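Long-range contact in 5-formyltetrahydrofolate cyclo-ligase family protein (Bacillus anthracis, PDB 2JCB), which probably catalyses the ATP-dependent conversion of 5-formyltetrahydrofolate to 5,10-methenyltetrahydrofolate in folate metabolism: residues R91-F95 / G148-Y154. Numbering follows the deposited sequence.
Sequences RTMSF and GGYYDRY. With MG (magnesium ion), chain E; ADP (adenosine-5'-diphosphate), chain C; PO4 (phosphate ion), chain D.
M93 lays its terminal methyl over the centre of the Y151 ring, CE 3.4 Å from the centroid and only 5° off the normal. A bend at the last torsion (chi3 -70°) turns CE back so that it also meets Y154 CB at 3.5 Å; a flexible thioether suits such a site between two tyrosines. Beside it, F95 puts CE2 over the rim of one face of Y154, 3.5 Å from Y154 CZ, the two planes inclined at 51°, while its own edge meets the hydroxyl of Y151. Toward the nucleotide, R91 CG lies over the rim of one face of Y150, and R91 CB sits over the rim of one face of the R153 guanidinium, whose opposite face rests on the adenine, R153 CZ 3.4 Å from ADP C4. A flat cation suits this sandwich, and NH2 of R153 adds a weak bond to ADP O4'. One water donates to both R91 O and Y150 O, joining the backbones. G149, with positive phi, leaves room for the ribose, and the amides of Y150 and Y151 each donate to a phosphate ion, probably from the crystallisation liquor. With D152 binding magnesium through OD2, this glycine-rich turn and short helix form part of the family's magnesium-ADP site.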
loop_
_atom_site.group_PDB
_atom_site.type_symbol
_atom_site.label_atom_id
_atom_site.label_comp_id
_atom_site.label_asym_id
_atom_site.label_seq_id
_atom_site.Cartn_x
_atom_site.Cartn_y
_atom_site.Cartn_z
ATOM N N ARG A 91 -4.503 10.773 12.915
ATOM C CA ARG A 91 -3.643 10.130 11.911
ATOM C C ARG A 91 -3.418 8.644 12.198
ATOM O O ARG A 91 -2.348 8.089 11.939
ATOM C CB ARG A 91 -2.326 10.901 11.732
ATOM C CG ARG A 91 -2.276 11.645 10.417
ATOM C CD ARG A 91 -2.757 13.059 10.604
ATOM N NE ARG A 91 -2.702 13.843 9.375
ATOM C CZ ARG A 91 -1.579 14.269 8.793
ATOM N NH1 ARG A 91 -0.372 13.988 9.290
ATOM N NH2 ARG A 91 -1.662 14.996 7.693
ATOM N N THR A 92 -4.446 7.993 12.735
ATOM C CA THR A 92 -4.372 6.571 13.011
ATOM C C THR A 92 -5.233 5.848 11.983
ATOM O O THR A 92 -6.044 6.486 11.328
ATOM C CB THR A 92 -4.834 6.267 14.451
ATOM O OG1 THR A 92 -6.165 6.743 14.622
ATOM C CG2 THR A 92 -3.933 6.976 15.465
ATOM N N MET A 93 -5.019 4.538 11.821
ATOM C CA MET A 93 -5.807 3.670 10.947
ATOM C C MET A 93 -6.434 2.520 11.716
ATOM O O MET A 93 -5.796 1.900 12.570
ATOM C CB MET A 93 -4.930 3.103 9.833
ATOM C CG MET A 93 -4.441 4.137 8.849
ATOM S SD MET A 93 -3.641 3.421 7.409
ATOM C CE MET A 93 -2.091 2.750 8.092
ATOM N N SER A 94 -7.685 2.238 11.407
ATOM C CA SER A 94 -8.381 1.115 11.988
ATOM C C SER A 94 -8.536 0.122 10.857
ATOM O O SER A 94 -9.368 0.320 9.956
ATOM C CB SER A 94 -9.754 1.544 12.474
ATOM O OG SER A 94 -10.519 0.453 12.966
ATOM N N PHE A 95 -7.775 -0.966 10.894
ATOM C CA PHE A 95 -8.007 -1.978 9.868
ATOM C C PHE A 95 -9.245 -2.802 10.217
ATOM O O PHE A 95 -9.366 -3.303 11.324
ATOM C CB PHE A 95 -6.778 -2.842 9.684
ATOM C CG PHE A 95 -5.722 -2.131 8.933
ATOM C CD1 PHE A 95 -5.651 -2.308 7.558
ATOM C CD2 PHE A 95 -4.833 -1.281 9.572
ATOM C CE1 PHE A 95 -4.670 -1.604 6.773
ATOM C CE2 PHE A 95 -3.843 -0.563 8.828
ATOM C CZ PHE A 95 -3.774 -0.718 7.424
ATOM N N GLY A 148 0.255 12.020 4.174
ATOM C CA GLY A 148 -0.426 11.948 5.483
ATOM C C GLY A 148 0.398 11.352 6.625
ATOM O O GLY A 148 0.134 11.616 7.792
ATOM N N GLY A 149 1.374 10.508 6.263
ATOM C CA GLY A 149 2.211 9.838 7.233
ATOM C C GLY A 149 1.458 8.769 7.995
ATOM O O GLY A 149 1.833 8.412 9.096
ATOM N N TYR A 150 0.376 8.273 7.423
ATOM C CA TYR A 150 -0.388 7.202 8.080
ATOM C C TYR A 150 0.396 5.897 8.307
ATOM O O TYR A 150 0.389 5.335 9.413
ATOM C CB TYR A 150 -1.660 6.842 7.290
ATOM C CG TYR A 150 -2.775 7.841 7.479
ATOM C CD1 TYR A 150 -3.606 7.792 8.604
ATOM C CD2 TYR A 150 -3.026 8.796 6.492
ATOM C CE1 TYR A 150 -4.665 8.656 8.746
ATOM C CE2 TYR A 150 -4.066 9.711 6.643
ATOM C CZ TYR A 150 -4.892 9.617 7.768
ATOM O OH TYR A 150 -5.918 10.506 7.929
ATOM N N TYR A 151 1.043 5.409 7.265
ATOM C CA TYR A 151 1.795 4.158 7.411
ATOM C C TYR A 151 3.044 4.329 8.249
ATOM O O TYR A 151 3.385 3.429 9.010
ATOM C CB TYR A 151 2.067 3.461 6.072
ATOM C CG TYR A 151 0.828 2.710 5.592
ATOM C CD1 TYR A 151 -0.220 3.383 4.949
ATOM C CD2 TYR A 151 0.642 1.350 5.897
ATOM C CE1 TYR A 151 -1.398 2.668 4.558
ATOM C CE2 TYR A 151 -0.515 0.627 5.504
ATOM C CZ TYR A 151 -1.522 1.319 4.837
ATOM O OH TYR A 151 -2.634 0.668 4.452
ATOM N N ASP A 152 3.696 5.507 8.159
ATOM C CA ASP A 152 4.840 5.771 8.996
ATOM C C ASP A 152 4.461 5.587 10.479
ATOM O O ASP A 152 5.231 5.006 11.228
ATOM C CB ASP A 152 5.377 7.179 8.737
ATOM C CG ASP A 152 6.238 7.251 7.481
ATOM O OD1 ASP A 152 6.724 6.192 6.990
ATOM O OD2 ASP A 152 6.445 8.358 6.956
ATOM N N ARG A 153 3.254 6.047 10.873
ATOM C CA ARG A 153 2.811 5.968 12.253
ATOM C C ARG A 153 2.402 4.539 12.590
ATOM O O ARG A 153 2.732 4.012 13.646
ATOM C CB ARG A 153 1.648 6.932 12.486
ATOM C CG ARG A 153 2.048 8.385 12.417
ATOM C CD ARG A 153 0.812 9.235 12.640
ATOM N NE ARG A 153 1.059 10.656 12.845
ATOM C CZ ARG A 153 1.323 11.502 11.855
ATOM N NH1 ARG A 153 1.461 12.792 12.120
ATOM N NH2 ARG A 153 1.430 11.041 10.601
ATOM N N TYR A 154 1.638 3.939 11.692
ATOM C CA TYR A 154 1.108 2.589 11.888
ATOM C C TYR A 154 2.223 1.541 11.980
ATOM O O TYR A 154 2.187 0.676 12.843
ATOM C CB TYR A 154 0.190 2.218 10.732
ATOM C CG TYR A 154 -0.379 0.843 10.866
ATOM C CD1 TYR A 154 -1.475 0.609 11.695
ATOM C CD2 TYR A 154 0.162 -0.236 10.170
ATOM C CE1 TYR A 154 -2.009 -0.626 11.840
ATOM C CE2 TYR A 154 -0.370 -1.525 10.319
ATOM C CZ TYR A 154 -1.462 -1.704 11.154
ATOM O OH TYR A 154 -2.043 -2.930 11.304
HETATM MG MG MG E . 7.045 9.179 5.326
HETATM P PB ADP C . 4.465 10.148 3.675
HETATM O O1B ADP C . 2.968 9.881 3.550
HETATM O O2B ADP C . 5.105 10.266 2.342
HETATM O O3B ADP C . 5.024 9.130 4.647
HETATM P PA ADP C . 5.667 12.180 5.400
HETATM O O1A ADP C . 6.817 11.233 5.622
HETATM O O2A ADP C . 6.017 13.532 5.029
HETATM O O3A ADP C . 4.576 11.598 4.349
HETATM O "O5'" ADP C . 4.877 12.311 6.805
HETATM C "C5'" ADP C . 3.855 13.330 6.841
HETATM C "C4'" ADP C . 3.733 13.933 8.219
HETATM O "O4'" ADP C . 3.540 12.872 9.141
HETATM C "C3'" ADP C . 5.029 14.647 8.584
HETATM O "O3'" ADP C . 4.690 15.981 8.905
HETATM C "C2'" ADP C . 5.567 13.883 9.777
HETATM O "O2'" ADP C . 5.947 14.742 10.813
HETATM C "C1'" ADP C . 4.394 13.054 10.269
HETATM N N9 ADP C . 4.779 11.753 10.876
HETATM C C8 ADP C . 5.165 10.651 10.206
HETATM N N7 ADP C . 5.399 9.632 11.067
HETATM C C5 ADP C . 5.173 10.059 12.311
HETATM C C6 ADP C . 5.214 9.458 13.671
HETATM N N6 ADP C . 5.584 8.175 13.857
HETATM N N1 ADP C . 4.831 10.215 14.700
HETATM C C2 ADP C . 4.470 11.504 14.540
HETATM N N3 ADP C . 4.389 12.102 13.334
HETATM C C4 ADP C . 4.709 11.447 12.188
HETATM P P PO4 D . 0.494 7.320 3.822
HETATM O O1 PO4 D . 1.196 6.475 4.676
HETATM O O2 PO4 D . 1.323 8.123 2.856
HETATM O O3 PO4 D . -0.498 6.497 2.947
HETATM O O4 PO4 D . -0.269 8.400 4.583
HETATM O O HOH W 1 -1.627 5.505 11.218
HETATM O O HOH W 2 7.507 7.232 4.632
HETATM O O HOH W 3 7.747 9.864 3.271
#